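Side-chain contacts in methyltransferase (Pectobacterium atrosepticum SCRI1043, PDB 2P7I), which probably transfers a methyl group from S-adenosylmethionine to a substrate not yet identified, as a member of the Rossmann-like class of methyltransferases: residues H30-R35 / G198-A203; V112-D117 / V140-N145; D210-L213 / I217-K220. All coordinates share one frame; numbering follows the deposited sequence. Where two conformers were deposited one is given.

Contact 1: residues H30-R35 / G198-A203; sequences HPFMVR and GIFFKA
Phe32 and Met33, consecutive residues of helix 24-37, meet Ile199 and Phe200 near the end of strand 192-201, an instance of how a Rossmann-like sheet is covered by a helix through carbon contacts. The short axes of helix and strand approach to 8.4 Å, their directions 136° apart.

The aliphatic part centres on Ile199, whose two branches go to different residues of the helix. Its CG2 rests 3.9 Å from Phe32 CB, at the root of the aromatic side chain, while its CD1 reaches the chain of Met33, a selenomethionine, with 4.0 Å to CG. Met33 runs extended beyond CG and crosses Ile199 at about a right angle; the isoleucine methyl meets the CG carbon, and the selenium lies farther along the chain.

The aromatic part is a pairing of Phe32 with Phe200. Phe200 CG stands anti to the backbone N (chi1 -162°), which turns the ring toward Phe32, where CD1 lies 3.7 Å from Phe32 CD2. The ring planes are inclined at 34°, with centroids 5.7 Å apart; the meeting is oblique. At the edge of the Phe32 ring, in its plane, lies Arg35 NH1, which forms a salt bridge with Asp224 of helix 220-230. Phe24 and Trp209 meet Phe200 edge-to-face.

With four buried residues and purely apolar touching groups, the contact rests on shape and on exclusion of water, without directional bonds between the two segments.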
ATOM      1  N   HIS B  30      17.876  16.192  -2.243  1.00 31.11           N
ATOM      2  CA  HIS B  30      19.302  15.865  -2.412  1.00 28.55           C
ATOM      3  C   HIS B  30      19.910  15.225  -1.158  1.00 30.34           C
ATOM      4  O   HIS B  30      20.528  14.183  -1.240  1.00 30.14           O
ATOM      5  CB  HIS B  30      20.114  17.071  -2.865  1.00 29.63           C
ATOM      6  CG  HIS B  30      19.943  17.419  -4.308  1.00 33.19           C
ATOM      7  ND1 HIS B  30      20.699  18.389  -4.928  1.00 34.04           N
ATOM      8  CD2 HIS B  30      19.111  16.932  -5.258  1.00 37.05           C
ATOM      9  CE1 HIS B  30      20.351  18.479  -6.195  1.00 36.97           C
ATOM     10  NE2 HIS B  30      19.387  17.612  -6.422  1.00 35.38           N
ATOM     11  N   PRO B  31      19.743  15.847   0.014  1.00 28.23           N
ATOM     12  CA  PRO B  31      20.274  15.179   1.209  1.00 27.67           C
ATOM     13  C   PRO B  31      19.702  13.785   1.541  1.00 27.98           C
ATOM     14  O   PRO B  31      20.450  12.909   1.954  1.00 29.06           O
ATOM     15  CB  PRO B  31      20.020  16.205   2.343  1.00 29.16           C
ATOM     16  CG  PRO B  31      19.090  17.205   1.794  1.00 31.42           C
ATOM     17  CD  PRO B  31      19.226  17.195   0.299  1.00 29.92           C
ATOM     18  N   PHE B  32      18.411  13.579   1.350  1.00 26.66           N
ATOM     19  CA  PHE B  32      17.803  12.272   1.576  1.00 26.33           C
ATOM     20  C   PHE B  32      18.280  11.266   0.547  1.00 27.18           C
ATOM     21  O   PHE B  32      18.416  10.098   0.866  1.00 27.68           O
ATOM     22  CB  PHE B  32      16.273  12.363   1.599  1.00 26.06           C
ATOM     23  CG  PHE B  32      15.728  12.947   2.868  1.00 25.52           C
ATOM     24  CD1 PHE B  32      16.151  12.477   4.106  1.00 29.24           C
ATOM     25  CD2 PHE B  32      14.788  13.949   2.837  1.00 36.54           C
ATOM     26  CE1 PHE B  32      15.659  12.994   5.286  1.00 30.02           C
ATOM     27  CE2 PHE B  32      14.293  14.484   4.045  1.00 36.29           C
ATOM     28  CZ  PHE B  32      14.740  13.996   5.260  1.00 32.99           C
HETATM   29  N   MSE B  33      18.556  11.716  -0.667  1.00 27.90           N
HETATM   30  CA  MSE B  33      19.104  10.812  -1.674  1.00 27.45           C
HETATM   31  C   MSE B  33      20.484  10.294  -1.223  1.00 25.94           C
HETATM   32  O   MSE B  33      20.770   9.097  -1.314  1.00 27.48           O
HETATM   33  CB  MSE B  33      19.223  11.540  -3.017  1.00 28.72           C
HETATM   34  CG  MSE B  33      17.934  11.584  -3.809  1.00 32.18           C
HETATM   35 SE   MSE B  33      18.185  12.723  -5.355  0.75 37.46          SE
HETATM   36  CE  MSE B  33      16.419  12.662  -5.919  1.00 37.21           C
ATOM     37  N   VAL B  34      21.349  11.188  -0.745  1.00 27.25           N
ATOM     38  CA  VAL B  34      22.652  10.798  -0.217  1.00 28.77           C
ATOM     39  C   VAL B  34      22.479   9.854   0.983  1.00 28.78           C
ATOM     40  O   VAL B  34      23.158   8.845   1.059  1.00 31.11           O
ATOM     41  CB  VAL B  34      23.536  12.032   0.113  1.00 31.55           C
ATOM     42  CG1 VAL B  34      24.838  11.607   0.790  1.00 30.62           C
ATOM     43  CG2 VAL B  34      23.842  12.785  -1.166  1.00 30.81           C
ATOM     44  N   ARG B  35      21.564  10.158   1.900  1.00 27.85           N
ATOM     45  CA  ARG B  35      21.223   9.217   2.991  0.50 28.97           C
ATOM     46  C   ARG B  35      20.852   7.824   2.435  1.00 29.81           C
ATOM     47  O   ARG B  35      21.335   6.816   2.911  1.00 31.71           O
ATOM     48  CB  ARG B  35      20.087   9.759   3.897  0.50 30.40           C
ATOM     49  CG  ARG B  35      20.523  10.268   5.292  0.50 34.15           C
ATOM     50  CD  ARG B  35      19.303  10.741   6.185  0.50 43.72           C
ATOM     51  NE  ARG B  35      18.700   9.732   7.097  0.50 47.02           N
ATOM     52  CZ  ARG B  35      17.675   9.982   7.937  0.50 44.86           C
ATOM     53  NH1 ARG B  35      17.108  11.182   7.962  0.50 47.95           N
ATOM     54  NH2 ARG B  35      17.176   9.037   8.741  0.50 32.76           N
ATOM     55  N   GLY B 198      12.250   3.550  -2.182  1.00 25.63           N
ATOM     56  CA  GLY B 198      11.732   4.863  -2.493  1.00 27.31           C
ATOM     57  C   GLY B 198      12.309   5.897  -1.551  1.00 26.94           C
ATOM     58  O   GLY B 198      12.742   5.595  -0.459  1.00 26.95           O
ATOM     59  N   ILE B 199      12.391   7.128  -2.021  1.00 26.23           N
ATOM     60  CA  ILE B 199      12.961   8.210  -1.256  1.00 26.35           C
ATOM     61  C   ILE B 199      11.920   9.312  -1.040  1.00 27.49           C
ATOM     62  O   ILE B 199      11.542  10.033  -1.965  1.00 23.37           O
ATOM     63  CB  ILE B 199      14.213   8.771  -1.943  1.00 26.99           C
ATOM     64  CG1 ILE B 199      15.233   7.642  -2.166  1.00 30.76           C
ATOM     65  CG2 ILE B 199      14.807  10.005  -1.097  1.00 27.28           C
ATOM     66  CD1 ILE B 199      16.329   8.008  -3.181  1.00 26.93           C
ATOM     67  N   PHE B 200      11.470   9.414   0.221  1.00 26.27           N
ATOM     68  CA  PHE B 200      10.638  10.506   0.747  1.00 28.56           C
ATOM     69  C   PHE B 200       9.146  10.347   0.455  1.00 26.89           C
ATOM     70  O   PHE B 200       8.719  10.514  -0.662  1.00 26.01           O
ATOM     71  CB  PHE B 200      11.087  11.891   0.279  1.00 30.35           C
ATOM     72  CG  PHE B 200      10.540  13.040   1.120  1.00 29.75           C
ATOM     73  CD1 PHE B 200      11.187  13.448   2.252  1.00 28.68           C
ATOM     74  CD2 PHE B 200       9.375  13.710   0.763  1.00 28.21           C
ATOM     75  CE1 PHE B 200      10.678  14.518   3.027  1.00 28.26           C
ATOM     76  CE2 PHE B 200       8.864  14.750   1.547  1.00 33.85           C
ATOM     77  CZ  PHE B 200       9.500  15.139   2.668  1.00 27.44           C
ATOM     78  N   PHE B 201       8.373  10.076   1.488  1.00 27.31           N
ATOM     79  CA  PHE B 201       6.915  10.050   1.378  1.00 29.18           C
ATOM     80  C   PHE B 201       6.377  11.448   1.106  1.00 31.80           C
ATOM     81  O   PHE B 201       6.411  12.288   1.969  1.00 31.32           O
ATOM     82  CB  PHE B 201       6.329   9.451   2.645  1.00 30.85           C
ATOM     83  CG  PHE B 201       4.929   8.888   2.467  1.00 27.41           C
ATOM     84  CD1 PHE B 201       3.848   9.752   2.315  1.00 34.81           C
ATOM     85  CD2 PHE B 201       4.704   7.528   2.466  1.00 32.45           C
ATOM     86  CE1 PHE B 201       2.570   9.255   2.167  1.00 31.72           C
ATOM     87  CE2 PHE B 201       3.434   7.027   2.309  1.00 31.82           C
ATOM     88  CZ  PHE B 201       2.370   7.884   2.171  1.00 31.01           C
ATOM     89  N   LYS B 202       5.857  11.676  -0.107  1.00 33.77           N
ATOM     90  CA  LYS B 202       5.621  13.055  -0.609  1.00 34.66           C
ATOM     91  C   LYS B 202       4.127  13.258  -0.857  1.00 35.99           C
ATOM     92  O   LYS B 202       3.589  12.716  -1.818  1.00 36.02           O
ATOM     93  CB  LYS B 202       6.383  13.290  -1.923  1.00 35.57           C
ATOM     94  CG  LYS B 202       6.385  14.739  -2.437  1.00 28.24           C
ATOM     95  CD  LYS B 202       6.922  14.805  -3.853  1.00 38.40           C
ATOM     96  CE  LYS B 202       6.820  16.196  -4.411  1.00 31.24           C
ATOM     97  NZ  LYS B 202       7.281  16.212  -5.844  1.00 37.07           N
ATOM     98  N   ALA B 203       3.468  14.001   0.022  1.00 37.22           N
ATOM     99  CA  ALA B 203       2.012  14.202  -0.068  1.00 37.33           C
ATOM    100  C   ALA B 203       1.617  15.593  -0.576  1.00 38.34           C
ATOM    101  O   ALA B 203       0.449  15.837  -0.873  1.00 39.46           O
ATOM    102  CB  ALA B 203       1.368  13.931   1.275  1.00 38.44           C
TER

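Contact 2: residues V112-D117 / V140-N145; sequences VLEHID and VCPNAN
Glu114, in the short 3-10 turn 113-115, faces Cys141 on the closing residues of strand 135-142, with CA atoms 6.9 Å apart, and a water bridges the two backbones by accepting from Leu113 N and donating to Val140 O. That bridge joins the turn to the strand at the level of the main chain.

Beside it the side chains make the direct contact. Glu114 has CG set between its backbone N and carbonyl carbon (chi1 65°) and bends again at chi2 (-84°), which curls the carboxylate toward the strand. There OE2 lies 3.2 Å from Pro142 CD, while OE1 comes nearest to Cys141 SG, at 3.4 Å. Pro142 approaches from the direction opposite to the glutamate and offers the CD and CG carbons of its ring. Leu113 CB also packs against the sulfur, at 3.9 Å from Cys141 SG, and Tyr177 from a neighbouring loop touches both Leu113 and Cys141.

The turn that follows strand 104-110 thus sits against the end of its parallel neighbour 135-142, at the C-terminal ends of the parallel strands, where methyltransferases of this Rossmann-like fold usually place their cofactor and substrate pockets.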
ATOM      1  N   VAL B 112      17.990  11.849 -14.236  1.00 27.99           N
ATOM      2  CA  VAL B 112      18.529  12.048 -15.572  1.00 25.20           C
ATOM      3  C   VAL B 112      17.846  11.102 -16.598  1.00 24.45           C
ATOM      4  O   VAL B 112      17.564  11.530 -17.722  1.00 26.43           O
ATOM      5  CB  VAL B 112      20.061  11.776 -15.584  1.00 27.56           C
ATOM      6  CG1 VAL B 112      20.616  11.723 -17.018  1.00 26.95           C
ATOM      7  CG2 VAL B 112      20.819  12.771 -14.675  1.00 27.88           C
ATOM      8  N   LEU B 113      17.572   9.837 -16.218  1.00 24.20           N
ATOM      9  CA  LEU B 113      17.080   8.821 -17.196  1.00 23.29           C
ATOM     10  C   LEU B 113      15.777   9.223 -17.921  1.00 26.96           C
ATOM     11  O   LEU B 113      15.575   8.901 -19.109  1.00 26.32           O
ATOM     12  CB  LEU B 113      16.934   7.436 -16.559  1.00 24.30           C
ATOM     13  CG  LEU B 113      16.701   6.305 -17.552  1.00 25.28           C
ATOM     14  CD1 LEU B 113      17.952   6.052 -18.397  1.00 23.07           C
ATOM     15  CD2 LEU B 113      16.183   5.044 -16.796  1.00 21.12           C
ATOM     16  N   GLU B 114      14.946  10.016 -17.235  1.00 27.91           N
ATOM     17  CA  GLU B 114      13.645  10.477 -17.744  1.00 26.67           C
ATOM     18  C   GLU B 114      13.781  11.520 -18.847  1.00 26.94           C
ATOM     19  O   GLU B 114      12.831  11.812 -19.568  1.00 28.96           O
ATOM     20  CB  GLU B 114      12.769  10.974 -16.562  1.00 26.59           C
ATOM     21  CG  GLU B 114      13.252  12.200 -15.803  1.00 29.32           C
ATOM     22  CD  GLU B 114      14.275  11.917 -14.700  1.00 32.21           C
ATOM     23  OE1 GLU B 114      14.875  10.797 -14.633  1.00 33.70           O
ATOM     24  OE2 GLU B 114      14.431  12.837 -13.868  1.00 36.79           O
ATOM     25  N   HIS B 115      14.980  12.068 -18.964  1.00 25.62           N
ATOM     26  CA  HIS B 115      15.323  13.024 -20.003  1.00 26.37           C
ATOM     27  C   HIS B 115      15.906  12.372 -21.263  1.00 27.82           C
ATOM     28  O   HIS B 115      16.149  13.064 -22.252  1.00 25.49           O
ATOM     29  CB  HIS B 115      16.369  13.990 -19.486  1.00 27.76           C
ATOM     30  CG  HIS B 115      15.857  15.005 -18.513  1.00 28.68           C
ATOM     31  ND1 HIS B 115      15.791  14.785 -17.156  1.00 35.83           N
ATOM     32  CD2 HIS B 115      15.472  16.286 -18.700  1.00 29.96           C
ATOM     33  CE1 HIS B 115      15.336  15.875 -16.553  1.00 28.89           C
ATOM     34  NE2 HIS B 115      15.139  16.801 -17.470  1.00 32.51           N
ATOM     35  N   ILE B 116      16.121  11.066 -21.253  1.00 25.68           N
ATOM     36  CA  ILE B 116      16.832  10.379 -22.345  1.00 26.33           C
ATOM     37  C   ILE B 116      15.876   9.753 -23.360  1.00 27.82           C
ATOM     38  O   ILE B 116      14.979   8.976 -22.985  1.00 27.62           O
ATOM     39  CB  ILE B 116      17.766   9.281 -21.732  1.00 26.69           C
ATOM     40  CG1 ILE B 116      18.725   9.928 -20.735  1.00 27.93           C
ATOM     41  CG2 ILE B 116      18.595   8.520 -22.829  1.00 22.56           C
ATOM     42  CD1 ILE B 116      19.637  10.918 -21.406  1.00 27.04           C
ATOM     43  N   ASP B 117      16.085  10.028 -24.636  1.00 30.20           N
ATOM     44  CA  ASP B 117      15.260   9.410 -25.685  1.00 32.29           C
ATOM     45  C   ASP B 117      15.352   7.883 -25.743  1.00 34.43           C
ATOM     46  O   ASP B 117      14.334   7.233 -25.952  1.00 33.25           O
ATOM     47  CB  ASP B 117      15.590   9.993 -27.041  1.00 34.48           C
ATOM     48  CG  ASP B 117      15.230  11.467 -27.157  1.00 36.32           C
ATOM     49  OD1 ASP B 117      14.241  11.930 -26.540  1.00 37.32           O
ATOM     50  OD2 ASP B 117      15.938  12.155 -27.910  1.00 45.32           O
ATOM     51  N   VAL B 140      17.957   6.712  -9.859  1.00 24.18           N
ATOM     52  CA  VAL B 140      16.843   7.391  -9.154  1.00 26.04           C
ATOM     53  C   VAL B 140      16.087   8.252 -10.145  1.00 26.87           C
ATOM     54  O   VAL B 140      16.679   9.008 -10.848  1.00 26.96           O
ATOM     55  CB  VAL B 140      17.311   8.232  -7.943  1.00 28.28           C
ATOM     56  CG1 VAL B 140      16.133   8.925  -7.270  1.00 30.04           C
ATOM     57  CG2 VAL B 140      18.054   7.369  -6.923  1.00 25.68           C
ATOM     58  N   CYS B 141      14.755   8.136 -10.151  1.00 28.50           N
ATOM     59  CA  CYS B 141      13.902   8.957 -10.985  1.00 26.37           C
ATOM     60  C   CYS B 141      12.685   9.455 -10.206  1.00 24.53           C
ATOM     61  O   CYS B 141      12.249   8.809  -9.237  1.00 26.05           O
ATOM     62  CB  CYS B 141      13.386   8.119 -12.150  1.00 26.30           C
ATOM     63  SG  CYS B 141      14.651   7.646 -13.350  1.00 33.84           S
ATOM     64  N   PRO B 142      12.083  10.556 -10.662  1.00 25.58           N
ATOM     65  CA  PRO B 142      10.814  11.004 -10.107  1.00 27.10           C
ATOM     66  C   PRO B 142       9.735   9.933 -10.317  1.00 27.74           C
ATOM     67  O   PRO B 142       9.686   9.281 -11.341  1.00 30.87           O
ATOM     68  CB  PRO B 142      10.509  12.291 -10.894  1.00 28.22           C
ATOM     69  CG  PRO B 142      11.601  12.596 -11.602  1.00 27.29           C
ATOM     70  CD  PRO B 142      12.542  11.454 -11.711  1.00 23.71           C
ATOM     71  N   ASN B 143       8.925   9.700  -9.311  1.00 24.95           N
ATOM     72  CA  ASN B 143       7.955   8.630  -9.322  1.00 26.47           C
ATOM     73  C   ASN B 143       6.579   9.057  -9.777  1.00 27.53           C
ATOM     74  O   ASN B 143       5.954   9.946  -9.178  1.00 24.52           O
ATOM     75  CB  ASN B 143       7.882   8.104  -7.903  1.00 24.96           C
ATOM     76  CG  ASN B 143       6.949   6.960  -7.726  1.00 26.21           C
ATOM     77  OD1 ASN B 143       6.641   6.220  -8.683  1.00 27.52           O
ATOM     78  ND2 ASN B 143       6.538   6.740  -6.485  1.00 25.38           N
ATOM     79  N   ALA B 144       6.068   8.352 -10.767  1.00 24.53           N
ATOM     80  CA  ALA B 144       4.719   8.562 -11.257  1.00 23.06           C
ATOM     81  C   ALA B 144       3.690   8.407 -10.177  1.00 22.75           C
ATOM     82  O   ALA B 144       2.623   9.026 -10.231  1.00 21.84           O
ATOM     83  CB  ALA B 144       4.424   7.589 -12.400  1.00 22.73           C
ATOM     84  N   ASN B 145       3.912   7.455  -9.261  1.00 25.40           N
ATOM     85  CA  ASN B 145       2.919   7.081  -8.299  1.00 26.66           C
ATOM     86  C   ASN B 145       3.086   7.800  -6.964  1.00 26.43           C
ATOM     87  O   ASN B 145       2.464   7.436  -6.008  1.00 26.50           O
ATOM     88  CB  ASN B 145       2.906   5.588  -8.082  1.00 26.42           C
ATOM     89  CG  ASN B 145       2.612   4.840  -9.334  1.00 30.12           C
ATOM     90  OD1 ASN B 145       2.109   5.414 -10.293  1.00 25.99           O
ATOM     91  ND2 ASN B 145       2.913   3.541  -9.340  1.00 25.61           N
TER
HETATM   92  O   HOH W   1      17.911   8.943 -13.546  1.00 27.29           O

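Contact 3: residues D210-L213 / I217-K220; sequences DQIL and ILSK
Ile212, in the last turn of helix 206-212, sets its longer branch against Ile217 and Leu218. Its CG1 is anti to the backbone N (chi1 -157°) and chi2 is likewise extended at 172°, so CD1 is carried well out from the helix. Two conformers of this residue were deposited, and the distances from its side chain hold for the one described, which puts CD1 at 3.6 Å from both Leu218 CG and Leu218 CD1.

Leu218 lies across the isoleucine at about a right angle, and its CD1 also meets the shorter branch of Ile212, at 3.8 Å from CG2. Ile217 is crossed at a similar angle but more lightly, with its CB 4.1 Å from Ile212 CG1. In this conformer one leucine methyl touches both branches of the isoleucine, whereas Ile217 borders the longer branch.

Water links the backbones beside this apolar cluster: one molecule donates to Ile212 O, at 2.7 Å, and accepts from Leu218 N. Ile212 O also accepts from Thr215 OG1 within the connecting loop. In the second subunit, the other copy of Ile212 packs on this one, and Gln208 touches Leu218.

What results is a short loop joining two helices, 206-212 and 220-230, closed by Ser219 at the N-cap of the second, where its OG bonds to Tyr222 N, and placed at a subunit interface.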
ATOM      1  N   ASP B 210       7.565  24.600  -1.203  1.00 47.58           N
ATOM      2  CA  ASP B 210       8.393  25.785  -1.226  1.00 49.65           C
ATOM      3  C   ASP B 210       7.755  26.905  -0.420  1.00 48.66           C
ATOM      4  O   ASP B 210       8.462  27.685   0.208  1.00 50.87           O
ATOM      5  CB  ASP B 210       8.680  26.215  -2.662  1.00 50.11           C
ATOM      6  CG  ASP B 210       9.470  25.154  -3.446  1.00 57.57           C
ATOM      7  OD1 ASP B 210      10.174  24.305  -2.835  1.00 54.21           O
ATOM      8  OD2 ASP B 210       9.378  25.171  -4.692  1.00 69.12           O
ATOM      9  N   GLN B 211       6.426  26.961  -0.404  1.00 46.24           N
ATOM     10  CA  GLN B 211       5.724  27.900   0.455  1.00 46.16           C
ATOM     11  C   GLN B 211       5.766  27.462   1.908  1.00 44.99           C
ATOM     12  O   GLN B 211       6.098  28.242   2.772  1.00 45.46           O
ATOM     13  CB  GLN B 211       4.273  28.071   0.017  1.00 47.01           C
ATOM     14  CG  GLN B 211       4.085  28.639  -1.394  1.00 43.31           C
ATOM     15  CD  GLN B 211       2.641  28.516  -1.861  1.00 48.70           C
ATOM     16  OE1 GLN B 211       1.770  29.240  -1.389  1.00 49.54           O
ATOM     17  NE2 GLN B 211       2.377  27.567  -2.767  1.00 48.59           N
ATOM     18  N   ILE B 212       5.459  26.203   2.186  1.00 44.02           N
ATOM     19  CA  ILE B 212       5.340  25.755   3.568  0.70 43.44           C
ATOM     20  C   ILE B 212       6.705  25.766   4.267  1.00 45.49           C
ATOM     21  O   ILE B 212       6.785  25.946   5.483  1.00 45.40           O
ATOM     22  CB  ILE B 212       4.698  24.346   3.648  0.70 43.51           C
ATOM     23  CG1 ILE B 212       4.057  24.132   5.019  0.70 40.41           C
ATOM     24  CG2 ILE B 212       5.730  23.284   3.325  0.70 44.08           C
ATOM     25  CD1 ILE B 212       3.245  22.846   5.121  0.70 44.27           C
ATOM     26  N   LEU B 213       7.775  25.585   3.496  1.00 47.18           N
ATOM     27  CA  LEU B 213       9.117  25.527   4.064  1.00 49.91           C
ATOM     28  C   LEU B 213       9.583  26.905   4.555  1.00 51.69           C
ATOM     29  O   LEU B 213      10.476  26.989   5.388  1.00 49.30           O
ATOM     30  CB  LEU B 213      10.126  24.925   3.069  1.00 49.21           C
ATOM     31  CG  LEU B 213      10.031  23.410   2.869  1.00 50.82           C
ATOM     32  CD1 LEU B 213      10.969  22.922   1.766  1.00 41.25           C
ATOM     33  CD2 LEU B 213      10.302  22.705   4.153  1.00 46.59           C
ATOM     34  N   ILE B 217       5.712  25.556  10.139  1.00 51.82           N
ATOM     35  CA  ILE B 217       4.628  24.581  10.245  1.00 51.48           C
ATOM     36  C   ILE B 217       5.181  23.148  10.273  1.00 48.61           C
ATOM     37  O   ILE B 217       4.688  22.308  11.021  1.00 48.53           O
ATOM     38  CB  ILE B 217       3.586  24.733   9.094  1.00 51.63           C
ATOM     39  CG1 ILE B 217       2.845  26.074   9.210  1.00 53.82           C
ATOM     40  CG2 ILE B 217       2.573  23.607   9.145  1.00 45.26           C
ATOM     41  CD1 ILE B 217       1.912  26.378   8.043  1.00 53.11           C
ATOM     42  N   LEU B 218       6.203  22.884   9.467  1.00 47.66           N
ATOM     43  CA  LEU B 218       6.811  21.543   9.398  1.00 48.60           C
ATOM     44  C   LEU B 218       8.234  21.587   9.923  1.00 47.08           C
ATOM     45  O   LEU B 218       8.995  22.474   9.558  1.00 49.78           O
ATOM     46  CB  LEU B 218       6.825  21.012   7.952  1.00 48.05           C
ATOM     47  CG  LEU B 218       5.487  20.923   7.219  1.00 49.84           C
ATOM     48  CD1 LEU B 218       5.720  20.388   5.835  1.00 52.31           C
ATOM     49  CD2 LEU B 218       4.464  20.070   7.982  1.00 45.90           C
ATOM     50  N   SER B 219       8.602  20.621  10.752  1.00 42.75           N
ATOM     51  CA  SER B 219       9.930  20.581  11.335  1.00 40.04           C
ATOM     52  C   SER B 219      10.855  19.661  10.581  1.00 38.03           C
ATOM     53  O   SER B 219      10.427  18.886   9.690  1.00 33.82           O
ATOM     54  CB  SER B 219       9.848  20.088  12.761  1.00 40.84           C
ATOM     55  OG  SER B 219       9.457  18.740  12.748  1.00 36.97           O
ATOM     56  N   LYS B 220      12.131  19.702  10.959  1.00 36.27           N
ATOM     57  CA  LYS B 220      13.105  18.842  10.304  1.00 36.29           C
ATOM     58  C   LYS B 220      12.812  17.393  10.661  1.00 33.51           C
ATOM     59  O   LYS B 220      13.016  16.514   9.855  1.00 28.67           O
ATOM     60  CB  LYS B 220      14.549  19.264  10.632  1.00 39.20           C
ATOM     61  CG  LYS B 220      15.253  18.519  11.765  1.00 51.44           C
ATOM     62  CD  LYS B 220      16.684  18.096  11.358  1.00 60.80           C
ATOM     63  CE  LYS B 220      17.092  16.733  11.945  1.00 64.79           C
ATOM     64  NZ  LYS B 220      17.889  15.922  10.972  1.00 66.04           N
TER
HETATM   65  O   HOH W   2       7.738  24.280   7.434  1.00 46.45           O

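Overall arrangement
Contacts 1 and 2 reach the same sheet and touch: their centres lie 15 Å apart, and Val140 of contact 2 touches both segments of contact 1, with CG1 4.0 Å from Met33 CE and CG2 4.2 Å from Ile199 CD1. Along the chain contact 2 is nested within the loop that contact 1 closes. Contact 3 comes later, its centre about 15 Å from that of contact 1 and 26 Å from that of contact 2, and it touches neither. Contacts 1 and 3 both reach the second subunit, whereas contact 2 lies within the chain, near the probable cofactor side. The sodium ion, bound by Asn249 and Gln250, belongs to none of the three.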